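Local coordinates for protein L-ribose isomerase (PDB 5AVP) that probably interconverts L-ribose and its ketose L-ribulose as a manganese-containing sugar isomerase built on a cupin-like beta-barrel, at residues Ser160-Asp172 and Ser189-His203. Residues are numbered along the deposited sequence; the frame is centred on the assembly and turned at random.
Sequences SFTGMHEGSPWPD and SYRRLRVGDPKFVMH
Ser-168 and Tyr-190 hold each other through two backbone hydrogen bonds, one in each direction, and so form a single antiparallel hydrogen-bonded bridge between the loop 160-172 and the edge strand 189-194. The bond from Ser-168 N to Tyr-190 O is nearly straight (173°), its donor lying above the carbonyl plane; the return bond from Tyr-190 N to Ser-168 O, 2.7 Å long, is more bent. Just beside the bridge, the hydroxyl of Ser-189 faces the carbonyl oxygen of Glu-166, modelled so close that the length of this bond is doubtful.

From this bridge the phenol of Tyr-190 extends toward Pro-171, its CG anti to the backbone N (chi1 178°), and Pro-171 lays its CD over one ring face. The same ring meets Phe-145 with the planes at about 45°. Trp-170 flanks Tyr-190, with CD1 4.1 Å from Tyr-190 CB, while its indole N-H bonds to the carbonyl of Leu-187 and its ring stacks on Phe-145. Replacing Tyr-190 with an alanine would probably leave Pro-171 without a ring to lie on and open a gap beside Phe-145.

A second cluster forms at strand 200-202. Bent at chi2 and chi3, Met-164 brings CE to 3.6 Å from Met-202 CE and 3.8 Å from Phe-200 CZ, both buried residues, and its SD passes obliquely by the His-203 ring. By contrast, His-165 and Thr-162 are exposed: the His-165 ring barely overlaps that of Phe-200, with centroids 5.5 Å apart, and Thr-162 meets the His-203 ring through its CG2 alone. Here Asp-95 of the second subunit takes the backbone N-H groups of Thr-162 and Gly-163.

Met-202, its side chain about 7 Å from the manganese ion, touches the metal ligand His-208, so the thioether cluster probably lines the surroundings of the site with groups unlikely to compete for the ion, whereas backbone polarity fastens the loop to the barrel edge.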
loop_
_atom_site.group_PDB
_atom_site.type_symbol
_atom_site.label_atom_id
_atom_site.label_comp_id
_atom_site.label_asym_id
_atom_site.label_seq_id
_atom_site.Cartn_x
_atom_site.Cartn_y
_atom_site.Cartn_z
ATOM N N SER A 160 37.886 -1.514 10.077
ATOM C CA SER A 160 37.063 -0.381 10.482
ATOM C C SER A 160 36.790 0.501 9.247
ATOM O O SER A 160 37.381 0.293 8.188
ATOM C CB SER A 160 37.793 0.425 11.559
ATOM O OG SER A 160 38.674 -0.411 12.286
ATOM N N PHE A 161 35.893 1.475 9.384
ATOM C CA PHE A 161 35.561 2.373 8.288
ATOM C C PHE A 161 34.566 3.445 8.728
ATOM O O PHE A 161 34.946 4.587 8.989
ATOM C CB PHE A 161 34.986 1.590 7.100
ATOM C CG PHE A 161 34.741 2.441 5.876
ATOM C CD1 PHE A 161 35.769 3.206 5.328
ATOM C CD2 PHE A 161 33.485 2.491 5.276
ATOM C CE1 PHE A 161 35.551 4.014 4.196
ATOM C CE2 PHE A 161 33.260 3.302 4.139
ATOM C CZ PHE A 161 34.302 4.063 3.603
ATOM N N THR A 162 33.296 3.071 8.820
ATOM C CA THR A 162 32.267 4.014 9.214
ATOM C C THR A 162 31.776 3.795 10.655
ATOM O O THR A 162 31.238 4.715 11.282
ATOM C CB THR A 162 31.094 3.989 8.175
ATOM O OG1 THR A 162 30.018 4.828 8.620
ATOM C CG2 THR A 162 30.592 2.579 7.962
ATOM N N GLY A 163 31.988 2.595 11.188
ATOM C CA GLY A 163 31.574 2.303 12.550
ATOM C C GLY A 163 30.154 2.731 12.874
ATOM O O GLY A 163 29.360 2.993 11.974
ATOM N N MET A 164 29.825 2.792 14.161
ATOM C CA MET A 164 28.493 3.198 14.598
ATOM C C MET A 164 28.562 4.566 15.265
ATOM O O MET A 164 29.317 4.760 16.223
ATOM C CB MET A 164 27.919 2.192 15.603
ATOM C CG MET A 164 27.449 0.863 15.020
ATOM S SD MET A 164 25.961 0.952 14.004
ATOM C CE MET A 164 24.912 1.720 15.107
ATOM N N HIS A 165 27.774 5.516 14.772
ATOM C CA HIS A 165 27.788 6.844 15.366
ATOM C C HIS A 165 27.262 6.763 16.796
ATOM O O HIS A 165 26.887 5.689 17.268
ATOM C CB HIS A 165 27.000 7.839 14.499
ATOM C CG HIS A 165 25.593 7.424 14.200
ATOM N ND1 HIS A 165 24.868 7.966 13.158
ATOM C CD2 HIS A 165 24.758 6.563 14.832
ATOM C CE1 HIS A 165 23.649 7.460 13.164
ATOM N NE2 HIS A 165 23.554 6.607 14.170
ATOM N N GLU A 166 27.245 7.886 17.498
ATOM C CA GLU A 166 26.807 7.865 18.885
ATOM C C GLU A 166 25.304 7.837 19.086
ATOM O O GLU A 166 24.803 7.003 19.837
ATOM C CB GLU A 166 27.399 9.034 19.661
ATOM C CG GLU A 166 27.480 8.772 21.147
ATOM C CD GLU A 166 27.720 10.035 21.951
ATOM O OE1 GLU A 166 28.091 9.918 23.136
ATOM O OE2 GLU A 166 27.533 11.143 21.400
ATOM N N GLY A 167 24.574 8.742 18.443
ATOM C CA GLY A 167 23.137 8.717 18.615
ATOM C C GLY A 167 22.630 9.605 19.728
ATOM O O GLY A 167 23.282 10.560 20.111
ATOM N N SER A 168 21.476 9.261 20.281
ATOM C CA SER A 168 20.850 10.077 21.301
ATOM C C SER A 168 20.535 9.384 22.619
ATOM O O SER A 168 20.616 8.160 22.728
ATOM C CB SER A 168 19.550 10.626 20.723
ATOM O OG SER A 168 19.763 11.104 19.411
ATOM N N PRO A 169 20.158 10.179 23.640
ATOM C CA PRO A 169 19.803 9.690 24.974
ATOM C C PRO A 169 18.438 9.010 24.868
ATOM O O PRO A 169 17.581 9.424 24.078
ATOM C CB PRO A 169 19.700 10.966 25.804
ATOM C CG PRO A 169 20.497 11.971 25.024
ATOM C CD PRO A 169 20.154 11.650 23.619
ATOM N N TRP A 170 18.226 7.961 25.649
ATOM C CA TRP A 170 16.935 7.290 25.619
ATOM C C TRP A 170 15.839 8.283 26.016
ATOM O O TRP A 170 16.075 9.220 26.774
ATOM C CB TRP A 170 16.884 6.160 26.631
ATOM C CG TRP A 170 17.716 4.963 26.354
ATOM C CD1 TRP A 170 18.987 4.931 25.869
ATOM C CD2 TRP A 170 17.367 3.614 26.670
ATOM N NE1 TRP A 170 19.458 3.637 25.871
ATOM C CE2 TRP A 170 18.479 2.810 26.354
ATOM C CE3 TRP A 170 16.221 3.010 27.197
ATOM C CZ2 TRP A 170 18.478 1.425 26.538
ATOM C CZ3 TRP A 170 16.220 1.636 27.385
ATOM C CH2 TRP A 170 17.344 0.857 27.053
ATOM N N PRO A 171 14.624 8.101 25.489
ATOM C CA PRO A 171 13.549 9.020 25.863
ATOM C C PRO A 171 13.057 8.550 27.237
ATOM O O PRO A 171 13.236 7.378 27.601
ATOM C CB PRO A 171 12.521 8.790 24.771
ATOM C CG PRO A 171 12.723 7.347 24.433
ATOM C CD PRO A 171 14.208 7.225 24.380
ATOM N N ASP A 172 12.449 9.440 28.012
ATOM C CA ASP A 172 11.980 9.043 29.340
ATOM C C ASP A 172 10.812 8.066 29.263
ATOM O O ASP A 172 9.995 8.125 28.351
ATOM C CB ASP A 172 11.538 10.275 30.168
ATOM C CG ASP A 172 12.656 11.296 30.357
ATOM O OD1 ASP A 172 12.590 12.098 31.324
ATOM O OD2 ASP A 172 13.591 11.309 29.528
ATOM N N SER A 189 23.073 4.093 23.497
ATOM C CA SER A 189 22.620 4.925 22.397
ATOM C C SER A 189 21.199 4.626 21.982
ATOM O O SER A 189 20.761 3.478 21.984
ATOM C CB SER A 189 23.535 4.778 21.206
ATOM O OG SER A 189 24.753 5.365 21.529
ATOM N N TYR A 190 20.481 5.689 21.636
ATOM C CA TYR A 190 19.095 5.597 21.224
ATOM C C TYR A 190 18.945 6.088 19.801
ATOM O O TYR A 190 19.849 6.719 19.255
ATOM C CB TYR A 190 18.230 6.445 22.145
ATOM C CG TYR A 190 16.761 6.462 21.786
ATOM C CD1 TYR A 190 15.953 5.342 21.996
ATOM C CD2 TYR A 190 16.176 7.609 21.259
ATOM C CE1 TYR A 190 14.603 5.372 21.698
ATOM C CE2 TYR A 190 14.832 7.647 20.958
ATOM C CZ TYR A 190 14.048 6.533 21.179
ATOM O OH TYR A 190 12.705 6.605 20.891
ATOM N N ARG A 191 17.793 5.803 19.207
ATOM C CA ARG A 191 17.496 6.215 17.843
ATOM C C ARG A 191 16.041 5.896 17.506
ATOM O O ARG A 191 15.554 4.798 17.768
ATOM C CB ARG A 191 18.439 5.524 16.863
ATOM C CG ARG A 191 18.011 5.656 15.413
ATOM C CD ARG A 191 18.119 7.061 14.859
ATOM N NE ARG A 191 19.482 7.421 14.509
ATOM C CZ ARG A 191 19.787 8.321 13.585
ATOM N NH1 ARG A 191 18.821 8.938 12.923
ATOM N NH2 ARG A 191 21.050 8.613 13.321
ATOM N N ARG A 192 15.355 6.882 16.938
ATOM C CA ARG A 192 13.950 6.778 16.569
ATOM C C ARG A 192 13.854 6.724 15.052
ATOM O O ARG A 192 13.949 7.764 14.409
ATOM C CB ARG A 192 13.220 8.030 17.057
ATOM C CG ARG A 192 11.731 8.063 16.786
ATOM C CD ARG A 192 11.012 7.287 17.870
ATOM N NE ARG A 192 9.553 7.355 17.807
ATOM C CZ ARG A 192 8.760 6.964 18.805
ATOM N NH1 ARG A 192 9.296 6.491 19.921
ATOM N NH2 ARG A 192 7.440 7.041 18.697
ATOM N N LEU A 193 13.664 5.537 14.481
ATOM C CA LEU A 193 13.541 5.409 13.035
ATOM C C LEU A 193 12.061 5.335 12.612
ATOM O O LEU A 193 11.269 4.585 13.194
ATOM C CB LEU A 193 14.286 4.164 12.570
ATOM C CG LEU A 193 15.734 4.142 13.034
ATOM C CD1 LEU A 193 16.169 2.723 13.305
ATOM C CD2 LEU A 193 16.597 4.811 11.988
ATOM N N ARG A 194 11.697 6.128 11.603
ATOM C CA ARG A 194 10.319 6.164 11.088
ATOM C C ARG A 194 10.258 5.782 9.618
ATOM O O ARG A 194 11.288 5.650 8.948
ATOM C CB ARG A 194 9.690 7.565 11.250
ATOM C CG ARG A 194 9.721 8.084 12.651
ATOM C CD ARG A 194 9.234 9.502 12.744
ATOM N NE ARG A 194 9.678 10.081 14.011
ATOM C CZ ARG A 194 9.283 11.256 14.493
ATOM N NH1 ARG A 194 8.420 11.996 13.810
ATOM N NH2 ARG A 194 9.762 11.688 15.659
ATOM N N VAL A 195 9.037 5.614 9.129
ATOM C CA VAL A 195 8.809 5.271 7.733
ATOM C C VAL A 195 9.304 6.428 6.879
ATOM O O VAL A 195 8.940 7.578 7.125
ATOM C CB VAL A 195 7.315 5.113 7.422
ATOM C CG1 VAL A 195 7.137 4.226 6.197
ATOM C CG2 VAL A 195 6.577 4.571 8.619
ATOM N N GLY A 196 10.119 6.139 5.875
ATOM C CA GLY A 196 10.612 7.211 5.034
ATOM C C GLY A 196 12.045 7.612 5.329
ATOM O O GLY A 196 12.738 8.099 4.438
ATOM N N ASP A 197 12.482 7.413 6.571
ATOM C CA ASP A 197 13.846 7.748 6.998
ATOM C C ASP A 197 14.880 7.014 6.163
ATOM O O ASP A 197 14.545 6.133 5.359
ATOM C CB ASP A 197 14.070 7.347 8.461
ATOM C CG ASP A 197 13.362 8.256 9.441
ATOM O OD1 ASP A 197 12.172 8.573 9.241
ATOM O OD2 ASP A 197 13.996 8.651 10.433
ATOM N N PRO A 198 16.161 7.375 6.330
ATOM C CA PRO A 198 17.209 6.700 5.564
ATOM C C PRO A 198 17.392 5.286 6.101
ATOM O O PRO A 198 16.922 4.966 7.195
ATOM C CB PRO A 198 18.425 7.579 5.810
ATOM C CG PRO A 198 17.831 8.918 5.929
ATOM C CD PRO A 198 16.656 8.664 6.838
ATOM N N LYS A 199 18.048 4.430 5.325
ATOM C CA LYS A 199 18.291 3.067 5.784
ATOM C C LYS A 199 19.261 3.182 6.952
ATOM O O LYS A 199 20.214 3.960 6.897
ATOM C CB LYS A 199 18.930 2.198 4.690
ATOM C CG LYS A 199 17.946 1.553 3.716
ATOM C CD LYS A 199 17.546 0.163 4.177
ATOM C CE LYS A 199 16.425 -0.403 3.300
ATOM N NZ LYS A 199 16.133 -1.837 3.614
ATOM N N PHE A 200 18.996 2.433 8.017
ATOM C CA PHE A 200 19.879 2.446 9.154
ATOM C C PHE A 200 20.700 1.173 9.226
ATOM O O PHE A 200 20.159 0.073 9.237
ATOM C CB PHE A 200 19.134 2.622 10.464
ATOM C CG PHE A 200 20.055 2.951 11.592
ATOM C CD1 PHE A 200 20.780 4.137 11.575
ATOM C CD2 PHE A 200 20.255 2.069 12.631
ATOM C CE1 PHE A 200 21.689 4.425 12.566
ATOM C CE2 PHE A 200 21.170 2.361 13.628
ATOM C CZ PHE A 200 21.883 3.543 13.596
ATOM N N VAL A 201 22.016 1.339 9.274
ATOM C CA VAL A 201 22.938 0.214 9.333
ATOM C C VAL A 201 23.469 -0.072 10.734
ATOM O O VAL A 201 23.953 0.827 11.428
ATOM C CB VAL A 201 24.144 0.440 8.413
ATOM C CG1 VAL A 201 25.229 -0.543 8.756
ATOM C CG2 VAL A 201 23.743 0.273 6.957
ATOM N N MET A 202 23.374 -1.343 11.123
ATOM C CA MET A 202 23.837 -1.830 12.421
ATOM C C MET A 202 24.944 -2.836 12.191
ATOM O O MET A 202 24.678 -4.003 11.892
ATOM C CB MET A 202 22.702 -2.517 13.197
ATOM C CG MET A 202 23.120 -3.048 14.572
ATOM S SD MET A 202 23.817 -1.784 15.714
ATOM C CE MET A 202 22.378 -0.718 15.940
ATOM N N HIS A 203 26.183 -2.375 12.329
ATOM C CA HIS A 203 27.361 -3.219 12.133
ATOM C C HIS A 203 27.435 -4.394 13.073
ATOM O O HIS A 203 27.043 -4.302 14.226
ATOM C CB HIS A 203 28.629 -2.410 12.327
ATOM C CG HIS A 203 28.769 -1.290 11.360
ATOM N ND1 HIS A 203 28.978 -1.501 10.015
ATOM C CD2 HIS A 203 28.689 0.051 11.529
ATOM C CE1 HIS A 203 29.016 -0.335 9.396
ATOM N NE2 HIS A 203 28.843 0.623 10.292
#